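Local coordinates for oxalate--CoA ligase (Arabidopsis thaliana, PDB 5IE2), which belongs to the ANL superfamily of AMP-binding enzymes and holds adenosine-5'-triphosphate with residues from both its large N-terminal part and its small C-terminal part, at residues I266-H271 / E301-A306; S291-I296 / V429-P434; V436-A441 / G499-R504; A456-E461 / D491-T496. All blocks are in the same frame, centred on the assembly; numbering follows the deposited sequence.

Interaction 1: I266-H271 / E301-A306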
# COMPACT_ATOMS: atom_id res chain seq x y z
N ILE A 266 -6.67 -13.40 6.53
CA ILE A 266 -8.04 -13.26 7.08
C ILE A 266 -9.13 -13.76 6.10
O ILE A 266 -10.11 -14.43 6.51
CB ILE A 266 -8.32 -11.79 7.48
CG1 ILE A 266 -7.39 -11.45 8.64
CG2 ILE A 266 -9.81 -11.56 7.83
CD1 ILE A 266 -7.38 -10.01 9.07
N ILE A 267 -8.96 -13.45 4.81
CA ILE A 267 -9.89 -13.89 3.75
C ILE A 267 -9.86 -15.41 3.64
O ILE A 267 -10.91 -16.06 3.47
CB ILE A 267 -9.51 -13.25 2.42
CG1 ILE A 267 -9.81 -11.73 2.49
CG2 ILE A 267 -10.20 -13.93 1.21
CD1 ILE A 267 -9.16 -10.92 1.28
N LEU A 268 -8.67 -15.99 3.77
CA LEU A 268 -8.55 -17.48 3.76
C LEU A 268 -9.22 -18.12 4.97
O LEU A 268 -9.91 -19.14 4.84
CB LEU A 268 -7.11 -17.93 3.70
CG LEU A 268 -6.51 -17.79 2.29
CD1 LEU A 268 -5.00 -18.04 2.39
CD2 LEU A 268 -7.13 -18.80 1.35
N ASP A 269 -9.02 -17.52 6.14
CA ASP A 269 -9.68 -18.01 7.36
C ASP A 269 -11.22 -18.01 7.17
O ASP A 269 -11.94 -18.97 7.59
CB ASP A 269 -9.37 -17.13 8.58
CG ASP A 269 -7.91 -17.28 9.12
OD1 ASP A 269 -7.21 -18.30 8.84
OD2 ASP A 269 -7.49 -16.35 9.86
N ARG A 270 -11.72 -16.91 6.61
CA ARG A 270 -13.16 -16.79 6.38
C ARG A 270 -13.63 -17.87 5.39
O ARG A 270 -14.74 -18.46 5.52
CB ARG A 270 -13.49 -15.38 5.89
CG ARG A 270 -14.91 -15.19 5.34
CD ARG A 270 -15.93 -15.15 6.46
NE ARG A 270 -17.28 -14.95 5.95
CZ ARG A 270 -18.36 -14.87 6.72
NH1 ARG A 270 -18.24 -14.98 8.03
NH2 ARG A 270 -19.56 -14.72 6.17
N HIS A 271 -12.79 -18.16 4.40
CA HIS A 271 -13.15 -19.19 3.44
C HIS A 271 -13.19 -20.54 4.16
O HIS A 271 -14.01 -21.40 3.79
CB HIS A 271 -12.17 -19.23 2.26
CG HIS A 271 -12.32 -20.42 1.37
ND1 HIS A 271 -13.38 -20.58 0.50
CD2 HIS A 271 -11.52 -21.50 1.18
CE1 HIS A 271 -13.22 -21.70 -0.19
NE2 HIS A 271 -12.11 -22.29 0.22
N GLU A 301 -4.57 -19.74 -4.41
CA GLU A 301 -4.88 -20.26 -5.75
C GLU A 301 -5.85 -21.45 -5.58
O GLU A 301 -6.76 -21.61 -6.38
CB GLU A 301 -3.63 -20.69 -6.52
CG GLU A 301 -2.75 -19.46 -6.81
CD GLU A 301 -1.65 -19.72 -7.81
OE1 GLU A 301 -1.24 -20.91 -7.98
OE2 GLU A 301 -1.16 -18.70 -8.39
N GLU A 302 -5.66 -22.26 -4.53
CA GLU A 302 -6.56 -23.41 -4.35
C GLU A 302 -7.97 -23.00 -3.94
O GLU A 302 -8.97 -23.59 -4.38
CB GLU A 302 -6.00 -24.36 -3.30
CG GLU A 302 -6.85 -25.61 -3.11
CD GLU A 302 -6.85 -26.47 -4.38
OE1 GLU A 302 -5.74 -26.86 -4.82
OE2 GLU A 302 -7.95 -26.72 -4.95
N ALA A 303 -8.06 -22.00 -3.07
CA ALA A 303 -9.35 -21.56 -2.56
C ALA A 303 -10.15 -20.86 -3.64
O ALA A 303 -11.35 -21.12 -3.76
CB ALA A 303 -9.17 -20.63 -1.39
N PHE A 304 -9.52 -19.95 -4.40
CA PHE A 304 -10.31 -19.07 -5.28
C PHE A 304 -10.08 -19.22 -6.78
O PHE A 304 -10.76 -18.56 -7.57
CB PHE A 304 -10.06 -17.61 -4.87
CG PHE A 304 -10.28 -17.39 -3.40
CD1 PHE A 304 -11.49 -17.81 -2.78
CD2 PHE A 304 -9.28 -16.87 -2.60
CE1 PHE A 304 -11.69 -17.63 -1.42
CE2 PHE A 304 -9.45 -16.66 -1.25
CZ PHE A 304 -10.67 -17.07 -0.62
N GLY A 305 -9.12 -20.04 -7.16
CA GLY A 305 -8.93 -20.48 -8.52
C GLY A 305 -8.40 -19.42 -9.47
O GLY A 305 -8.65 -19.50 -10.67
N ALA A 306 -7.70 -18.41 -8.93
CA ALA A 306 -7.11 -17.37 -9.78
C ALA A 306 -5.61 -17.32 -9.55
O ALA A 306 -5.16 -17.63 -8.44
CB ALA A 306 -7.74 -16.00 -9.49
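The imidazole of H271 and the phenyl ring of F304 form a T-shaped (edge-to-face) pair: the edge of F304 is directed at a face of H271, the ring centroids are 5.2 Å apart and the planes meet at 68°. That same imidazole face carries a second contact, a CH-pi interaction in which A303 CB sits 4.0 Å from the centroid of the H271 ring and 29° off its normal. A303 CB also lies 3.7 Å above the F304 ring plane, over its centre, so one methyl group fills the angle between the two rings. With CG anti to the backbone N (chi1 169°), H271 extends its ring across the gap between the helices, and a hydrogen bond between ND1 and Y279 OH probably helps fix the rotation. Y279 also meets F304 edge-to-face. Branched side chains close the remainder: I267 CG2 approaches F304 CZ obliquely at 3.7 Å, while L268 CD2 reaches A303 CB at 3.9 Å. W246 of helix 242-251 touches both I267 and F304, which extends the apolar patch to a third helix. No hydrogen bond joins the two segments. Helices 261-273 and 294-304 each lead from one parallel strand to the next in the sheet formed by 256-259, 284-287 and 308-314, so this aromatic and aliphatic packing is that of neighbouring helices in successive beta-alpha-beta crossovers.

Interaction 2: S291-I296 / V429-P434. With ATP (adenosine-5'-triphosphate), chain C.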
# COMPACT_ATOMS: atom_id res chain seq x y z
N SER A 291 6.28 -9.87 2.57
CA SER A 291 6.46 -11.10 1.77
C SER A 291 5.27 -12.00 1.88
O SER A 291 4.69 -12.20 2.98
CB SER A 291 7.73 -11.87 2.13
OG SER A 291 7.69 -12.20 3.48
N LEU A 292 4.85 -12.53 0.73
CA LEU A 292 3.78 -13.55 0.66
C LEU A 292 4.44 -14.94 0.74
O LEU A 292 5.14 -15.35 -0.19
CB LEU A 292 2.99 -13.47 -0.65
CG LEU A 292 1.82 -14.46 -0.82
CD1 LEU A 292 0.69 -14.10 0.12
CD2 LEU A 292 1.26 -14.44 -2.26
N ALA A 293 4.23 -15.68 1.83
CA ALA A 293 4.82 -16.99 1.90
C ALA A 293 4.25 -17.86 0.79
O ALA A 293 3.04 -17.77 0.49
CB ALA A 293 4.55 -17.62 3.30
N PRO A 294 5.09 -18.73 0.19
CA PRO A 294 4.58 -19.64 -0.85
C PRO A 294 3.35 -20.45 -0.41
O PRO A 294 2.44 -20.73 -1.23
CB PRO A 294 5.77 -20.56 -1.11
CG PRO A 294 6.98 -19.58 -0.93
CD PRO A 294 6.57 -18.72 0.24
N VAL A 295 3.28 -20.79 0.86
CA VAL A 295 2.13 -21.61 1.29
C VAL A 295 0.83 -20.77 1.26
O VAL A 295 -0.26 -21.27 0.90
CB VAL A 295 2.39 -22.22 2.67
CG1 VAL A 295 2.38 -21.15 3.77
CG2 VAL A 295 1.34 -23.34 2.97
N ILE A 296 0.92 -19.46 1.54
CA ILE A 296 -0.27 -18.62 1.42
C ILE A 296 -0.65 -18.45 -0.05
O ILE A 296 -1.84 -18.45 -0.41
CB ILE A 296 -0.07 -17.24 2.06
CG1 ILE A 296 0.37 -17.38 3.54
CG2 ILE A 296 -1.36 -16.39 1.89
CD1 ILE A 296 -0.62 -18.36 4.37
N VAL A 429 8.60 -20.70 6.50
CA VAL A 429 8.54 -22.08 7.06
C VAL A 429 7.52 -22.18 8.20
O VAL A 429 6.76 -23.16 8.28
CB VAL A 429 9.95 -22.56 7.53
CG1 VAL A 429 9.85 -23.78 8.49
CG2 VAL A 429 10.88 -22.87 6.30
N LEU A 430 7.49 -21.21 9.09
CA LEU A 430 6.56 -21.28 10.25
C LEU A 430 5.13 -21.43 9.79
O LEU A 430 4.34 -22.19 10.36
CB LEU A 430 6.66 -20.04 11.09
CG LEU A 430 8.02 -19.93 11.78
CD1 LEU A 430 8.16 -18.55 12.47
CD2 LEU A 430 8.14 -21.11 12.75
N LEU A 431 4.78 -20.67 8.75
CA LEU A 431 3.39 -20.73 8.27
C LEU A 431 2.99 -22.09 7.65
O LEU A 431 1.80 -22.31 7.39
CB LEU A 431 3.15 -19.63 7.22
CG LEU A 431 3.16 -18.22 7.80
CD1 LEU A 431 2.85 -17.16 6.71
CD2 LEU A 431 2.15 -18.07 8.94
N THR A 432 3.96 -22.95 7.35
CA THR A 432 3.61 -24.28 6.80
C THR A 432 3.33 -25.29 7.91
O THR A 432 2.90 -26.41 7.61
CB THR A 432 4.69 -24.88 5.88
OG1 THR A 432 5.86 -25.24 6.62
CG2 THR A 432 5.11 -23.89 4.80
N HIS A 433 3.58 -24.94 9.16
CA HIS A 433 3.26 -25.88 10.24
C HIS A 433 1.75 -26.01 10.32
O HIS A 433 1.06 -25.01 10.32
CB HIS A 433 3.82 -25.43 11.57
CG HIS A 433 3.60 -26.43 12.67
ND1 HIS A 433 2.36 -26.68 13.22
CD2 HIS A 433 4.46 -27.27 13.29
CE1 HIS A 433 2.47 -27.61 14.14
NE2 HIS A 433 3.73 -27.98 14.22
N PRO A 434 1.23 -27.25 10.39
CA PRO A 434 -0.22 -27.51 10.32
C PRO A 434 -1.04 -26.71 11.32
O PRO A 434 -2.19 -26.35 11.02
CB PRO A 434 -0.34 -29.01 10.65
CG PRO A 434 0.97 -29.59 10.29
CD PRO A 434 2.02 -28.49 10.46
PG ATP C . 9.87 2.70 7.02
O1G ATP C . 10.94 1.79 7.62
O2G ATP C . 9.46 3.80 7.93
O3G ATP C . 10.29 3.21 5.65
PB ATP C . 8.30 0.74 5.59
O1B ATP C . 7.45 -0.42 6.05
O2B ATP C . 9.63 0.51 4.96
O3B ATP C . 8.51 1.82 6.81
PA ATP C . 6.54 1.17 3.26
O1A ATP C . 6.98 2.12 2.15
O2A ATP C . 5.12 1.11 3.66
O3A ATP C . 7.34 1.61 4.59
O5' ATP C . 7.13 -0.29 2.94
C5' ATP C . 8.03 -0.58 1.84
C4' ATP C . 8.86 -1.80 2.28
O4' ATP C . 8.00 -2.95 2.34
C3' ATP C . 9.86 -2.21 1.25
O3' ATP C . 11.04 -1.40 1.37
C2' ATP C . 10.13 -3.66 1.59
O2' ATP C . 10.95 -3.73 2.77
C1' ATP C . 8.76 -4.10 2.02
N9 ATP C . 8.03 -4.83 0.95
C8 ATP C . 7.16 -4.34 0.06
N7 ATP C . 6.70 -5.36 -0.73
C5 ATP C . 7.30 -6.51 -0.28
C6 ATP C . 7.25 -7.94 -0.65
N6 ATP C . 6.40 -8.37 -1.64
N1 ATP C . 8.02 -8.79 0.08
C2 ATP C . 8.81 -8.37 1.09
N3 ATP C . 8.92 -7.07 1.48
C4 ATP C . 8.17 -6.14 0.82
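L431 packs against A293, V295 and I296, and different parts of its side chain meet different partners. Its far end does the work against two of them: CD1 of L431 lies 3.8 Å from A293 CB and 4.0 Å from I296 CG1. Nearer the backbone, L431 CB is 3.8 Å from V295 CG1, and the two side chains cross obliquely. V295 has CG1 between its backbone N and carbonyl carbon (chi1 70°), which places that methyl against L431 CB. V295 CB, carried by the backbone, lies 3.8 Å from T432 CG2. The two branches of T432 are divided by role: the methyl takes the contact with V295, whereas OG1 turns back to V429 O in a 2.8 Å hydrogen bond that uses a lone pair in the carbonyl plane. T432 N bonds to the same oxygen, so two donors grip V429 O, and L430 to H433 form a type I beta turn. A293 occupies the N-cap position of helix 294-304, and a short step back along the chain S291 N is 3.2 Å from N1 of ATP. The contact thus belongs to the interface between the large and small domains of an ANL enzyme, beside the adenine end of the nucleotide pocket.

Interaction 3: V436-A441 / G499-R504. With ATP (adenosine-5'-triphosphate), chain C.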
# COMPACT_ATOMS: atom_id res chain seq x y z
N VAL A 436 -0.16 -23.67 12.79
CA VAL A 436 0.19 -22.26 12.90
C VAL A 436 -0.73 -21.41 12.02
O VAL A 436 -0.88 -21.66 10.81
CB VAL A 436 1.68 -21.99 12.51
CG1 VAL A 436 1.94 -20.53 12.43
CG2 VAL A 436 2.64 -22.65 13.51
N SER A 437 -1.40 -20.45 12.63
CA SER A 437 -2.26 -19.55 11.87
C SER A 437 -1.48 -18.30 11.51
O SER A 437 -1.68 -17.72 10.42
CB SER A 437 -3.51 -19.19 12.66
OG SER A 437 -3.31 -17.94 13.27
N GLN A 438 -0.62 -17.86 12.42
CA GLN A 438 0.23 -16.72 12.08
C GLN A 438 1.63 -16.88 12.68
O GLN A 438 1.79 -17.53 13.70
CB GLN A 438 -0.40 -15.40 12.54
CG GLN A 438 0.41 -14.16 12.12
CD GLN A 438 0.53 -13.98 10.57
OE1 GLN A 438 1.38 -14.62 9.90
NE2 GLN A 438 -0.31 -13.08 10.00
N GLY A 439 2.65 -16.31 12.06
CA GLY A 439 4.00 -16.45 12.63
C GLY A 439 4.95 -15.34 12.22
O GLY A 439 4.83 -14.83 11.09
N VAL A 440 5.91 -14.98 13.08
CA VAL A 440 6.84 -13.90 12.73
C VAL A 440 8.19 -14.19 13.38
O VAL A 440 8.26 -14.52 14.57
CB VAL A 440 6.34 -12.48 13.18
CG1 VAL A 440 6.08 -12.46 14.68
CG2 VAL A 440 7.35 -11.38 12.80
N ALA A 441 9.26 -14.12 12.59
CA ALA A 441 10.61 -14.32 13.13
C ALA A 441 11.28 -12.98 13.33
O ALA A 441 10.95 -12.03 12.63
CB ALA A 441 11.47 -15.20 12.19
N GLY A 499 -1.46 -3.16 7.75
CA GLY A 499 -1.52 -4.60 7.87
C GLY A 499 -0.16 -5.31 7.94
O GLY A 499 -0.08 -6.51 7.68
N LYS A 500 0.89 -4.59 8.33
CA LYS A 500 2.22 -5.20 8.49
C LYS A 500 2.49 -5.53 9.92
O LYS A 500 2.25 -4.71 10.81
CB LYS A 500 3.38 -4.29 8.05
CG LYS A 500 3.34 -3.69 6.66
CD LYS A 500 4.49 -2.63 6.53
CE LYS A 500 4.42 -1.84 5.21
NZ LYS A 500 5.34 -2.40 4.12
N ILE A 501 3.02 -6.72 10.19
CA ILE A 501 3.47 -7.01 11.53
C ILE A 501 4.88 -6.45 11.61
O ILE A 501 5.70 -6.83 10.79
CB ILE A 501 3.47 -8.54 11.79
CG1 ILE A 501 2.09 -9.16 11.49
CG2 ILE A 501 3.98 -8.87 13.21
CD1 ILE A 501 2.12 -10.71 11.30
N GLN A 502 5.19 -5.56 12.54
CA GLN A 502 6.58 -5.05 12.56
C GLN A 502 7.46 -5.81 13.54
O GLN A 502 7.13 -5.91 14.72
CB GLN A 502 6.65 -3.54 12.83
CG GLN A 502 5.59 -2.72 12.10
CD GLN A 502 5.90 -1.23 12.09
OE1 GLN A 502 6.20 -0.64 13.13
NE2 GLN A 502 5.83 -0.62 10.91
N ARG A 503 8.58 -6.34 13.04
CA ARG A 503 9.35 -7.30 13.82
C ARG A 503 9.98 -6.65 15.04
O ARG A 503 10.05 -7.27 16.09
CB ARG A 503 10.49 -7.93 13.00
CG ARG A 503 10.18 -8.19 11.56
CD ARG A 503 11.33 -8.89 10.88
NE ARG A 503 10.84 -10.23 10.78
CZ ARG A 503 10.23 -10.76 9.74
NH1 ARG A 503 10.15 -10.14 8.57
NH2 ARG A 503 9.78 -12.00 9.87
N ARG A 504 10.37 -5.38 14.95
CA ARG A 504 10.99 -4.74 16.11
C ARG A 504 10.02 -4.61 17.29
O ARG A 504 10.37 -4.84 18.44
CB ARG A 504 11.54 -3.35 15.74
CG ARG A 504 12.85 -3.41 14.98
CD ARG A 504 13.31 -2.02 14.50
NE ARG A 504 14.75 -2.01 14.18
CZ ARG A 504 15.41 -1.01 13.61
NH1 ARG A 504 14.78 0.11 13.29
NH2 ARG A 504 16.71 -1.12 13.36
PG ATP C . 9.87 2.70 7.02
O1G ATP C . 10.94 1.79 7.62
O2G ATP C . 9.46 3.80 7.93
O3G ATP C . 10.29 3.21 5.65
PB ATP C . 8.30 0.74 5.59
O1B ATP C . 7.45 -0.42 6.05
O2B ATP C . 9.63 0.51 4.96
O3B ATP C . 8.51 1.82 6.81
PA ATP C . 6.54 1.17 3.26
O1A ATP C . 6.98 2.12 2.15
O2A ATP C . 5.12 1.11 3.66
O3A ATP C . 7.34 1.61 4.59
O5' ATP C . 7.13 -0.29 2.94
C5' ATP C . 8.03 -0.58 1.84
C4' ATP C . 8.86 -1.80 2.28
O4' ATP C . 8.00 -2.95 2.34
C3' ATP C . 9.86 -2.21 1.25
O3' ATP C . 11.04 -1.40 1.37
C2' ATP C . 10.13 -3.66 1.59
O2' ATP C . 10.95 -3.73 2.77
C1' ATP C . 8.76 -4.10 2.02
N9 ATP C . 8.03 -4.83 0.95
C8 ATP C . 7.16 -4.34 0.06
N7 ATP C . 6.70 -5.36 -0.73
C5 ATP C . 7.30 -6.51 -0.28
C6 ATP C . 7.25 -7.94 -0.65
N6 ATP C . 6.40 -8.37 -1.64
N1 ATP C . 8.02 -8.79 0.08
C2 ATP C . 8.81 -8.37 1.09
N3 ATP C . 8.92 -7.07 1.48
C4 ATP C . 8.17 -6.14 0.82
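The tight end of this contact is the grip of R503 on the carbonyl of A441. NE of R503 donates to A441 O over 2.6 Å in a nearly straight bond (165°), while NH2 of R503 reaches the same oxygen at 3.0 Å and a more bent 134°. The acceptor lies only 5° out of the guanidinium plane, so R503 takes it side-on; the bend of its chain at chi3 turns that side to the strand. D427 reinforces the arrangement, pairing with R503 NH2 through one carboxylate oxygen and accepting A441 N with the other. The strand has a classic beta bulge just before, where S437 and Q438 both face I458, and the partner segment leads into helix 503-510, with Q502 at its N-cap. Beside this grip packing is looser where V440 CG2 stands 4.2 Å from I501 CG2. I501 CD1, by contrast, fits snugly against the amide of Q438, a partly exposed residue, at 3.6 Å from NE2. That amide is held by its own polar partners: OE1 accepts G439 N and NE2 donates to Q265. Next to I501, K500 extends the other way, and its NZ donates to O5' of ATP at 3.0 Å.

Interaction 4: A456-E461 / D491-T496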
# COMPACT_ATOMS: atom_id res chain seq x y z
N ALA A 456 7.62 -15.71 17.10
CA ALA A 456 6.34 -15.81 17.80
C ALA A 456 5.31 -16.40 16.87
O ALA A 456 5.28 -16.08 15.65
CB ALA A 456 5.90 -14.43 18.30
N VAL A 457 4.46 -17.28 17.40
CA VAL A 457 3.42 -17.86 16.59
C VAL A 457 2.06 -17.74 17.30
O VAL A 457 1.97 -17.75 18.54
CB VAL A 457 3.68 -19.37 16.26
CG1 VAL A 457 4.96 -19.55 15.50
CG2 VAL A 457 3.75 -20.17 17.50
N ILE A 458 1.02 -17.62 16.48
CA ILE A 458 -0.36 -17.79 16.88
C ILE A 458 -0.86 -19.13 16.40
O ILE A 458 -0.89 -19.39 15.16
CB ILE A 458 -1.24 -16.67 16.29
CG1 ILE A 458 -0.77 -15.31 16.76
CG2 ILE A 458 -2.71 -16.91 16.63
CD1 ILE A 458 -1.53 -14.17 16.11
N PRO A 459 -1.26 -20.00 17.36
CA PRO A 459 -1.80 -21.31 17.01
C PRO A 459 -3.20 -21.18 16.44
O PRO A 459 -3.88 -20.17 16.66
CB PRO A 459 -1.75 -22.09 18.34
CG PRO A 459 -1.64 -21.07 19.41
CD PRO A 459 -1.07 -19.82 18.81
N ARG A 460 -3.59 -22.16 15.63
CA ARG A 460 -4.95 -22.22 15.12
C ARG A 460 -5.88 -22.52 16.27
O ARG A 460 -5.50 -23.27 17.19
CB ARG A 460 -5.07 -23.30 14.04
CG ARG A 460 -4.39 -22.94 12.74
CD ARG A 460 -4.48 -24.10 11.77
NE ARG A 460 -3.71 -23.77 10.57
CZ ARG A 460 -4.17 -23.03 9.56
NH1 ARG A 460 -5.41 -22.54 9.59
NH2 ARG A 460 -3.38 -22.78 8.51
N GLU A 461 -7.09 -22.00 16.20
CA GLU A 461 -8.05 -22.20 17.29
C GLU A 461 -8.33 -23.69 17.49
O GLU A 461 -8.48 -24.45 16.53
CB GLU A 461 -9.35 -21.42 17.05
CG GLU A 461 -9.57 -20.33 18.12
CD GLU A 461 -11.00 -19.81 18.18
OE1 GLU A 461 -11.31 -18.76 17.56
OE2 GLU A 461 -11.82 -20.46 18.88
N ASP A 491 -1.65 -15.08 21.41
CA ASP A 491 -3.01 -15.03 20.87
C ASP A 491 -3.16 -13.87 19.88
O ASP A 491 -4.13 -13.80 19.11
CB ASP A 491 -4.01 -14.90 22.03
CG ASP A 491 -3.76 -13.65 22.91
OD1 ASP A 491 -2.59 -13.28 23.18
OD2 ASP A 491 -4.76 -13.04 23.37
N ASN A 492 -2.19 -12.97 19.91
CA ASN A 492 -2.23 -11.79 19.07
C ASN A 492 -0.88 -11.15 18.74
O ASN A 492 0.01 -11.05 19.60
CB ASN A 492 -3.13 -10.75 19.74
CG ASN A 492 -3.57 -9.67 18.78
OD1 ASN A 492 -3.03 -8.56 18.79
ND2 ASN A 492 -4.52 -9.99 17.91
N LEU A 493 -0.73 -10.71 17.49
CA LEU A 493 0.44 -9.92 17.13
C LEU A 493 0.01 -8.53 16.69
O LEU A 493 -0.96 -8.38 15.93
CB LEU A 493 1.26 -10.54 15.97
CG LEU A 493 2.28 -11.69 15.93
CD1 LEU A 493 3.07 -11.75 17.23
CD2 LEU A 493 1.68 -13.01 15.60
N PRO A 494 0.75 -7.50 17.13
CA PRO A 494 0.52 -6.15 16.64
C PRO A 494 0.76 -6.01 15.11
O PRO A 494 1.78 -6.49 14.57
CB PRO A 494 1.53 -5.31 17.44
CG PRO A 494 2.57 -6.31 17.90
CD PRO A 494 1.81 -7.56 18.15
N LYS A 495 -0.17 -5.35 14.43
CA LYS A 495 0.08 -4.95 13.05
C LYS A 495 -0.29 -3.49 12.82
O LYS A 495 -1.14 -2.93 13.52
CB LYS A 495 -0.63 -5.86 12.03
CG LYS A 495 -2.00 -6.36 12.36
CD LYS A 495 -2.25 -7.65 11.53
CE LYS A 495 -3.65 -8.25 11.74
NZ LYS A 495 -4.71 -7.50 11.01
N THR A 496 0.38 -2.89 11.84
CA THR A 496 0.12 -1.51 11.43
C THR A 496 -1.27 -1.36 10.83
O THR A 496 -1.99 -2.34 10.60
CB THR A 496 1.15 -1.04 10.41
OG1 THR A 496 1.01 -1.80 9.20
CG2 THR A 496 2.54 -1.20 10.96
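I458, L493 and D491 bury the most surface here, and they contribute in different ways. I458 and L493 meet through their side chains, which slide past each other in opposite directions: CD1 of I458 lies 3.5 Å from CD2 of L493, tighter than a usual carbon-carbon contact, and I458 CG1 is 3.6 Å from the same methyl. The extended chain of I458 (chi2 175°) carries CD1 over the loop backbone, 3.9 Å from N492 CA. L493 presents its other methyl to a second strand residue, with CD1 at 4.0 Å from A456 CB; its chi2 of -33° departs from the usual staggered values, consistent with strain in this fit. D491 joins by its backbone instead, its CB directed away from the strand while its O lies 4.0 Å from I458 CD1. A456 and I458 share one face of the central strand 450-459, whereas V457 between them points to the other face, onto V487 and I489. L493 also touches Q438 and V440 of the adjacent strand, so the loop after strand 487-489 folds back over the sheet. With no hydrogen bond between the segments, their fit probably depends on the shapes of close-packed methyl groups more than on polar bonds.

How the interactions relate
Interactions 1 and 2 share helix 294-304, which packs against helix 261-273 in the first and against the small domain in the second; L268 and I296 touch where they adjoin. Interactions 3 and 4 use neighbouring strands 436-446 and 450-459, and have centres about 7 Å apart. Interaction 2 is a buried contact; interactions 1, 3 and 4 are partly buried, and only interaction 4 includes exposed residues, D491 and N492. The chemistry differs accordingly: aromatic and aliphatic in interaction 1, aliphatic in interactions 2 and 4, a charged arginine on a carbonyl beside apolar packing in interaction 3. Interactions 2 and 3 both reach ATP, through S291 of the large domain and K500 of the small.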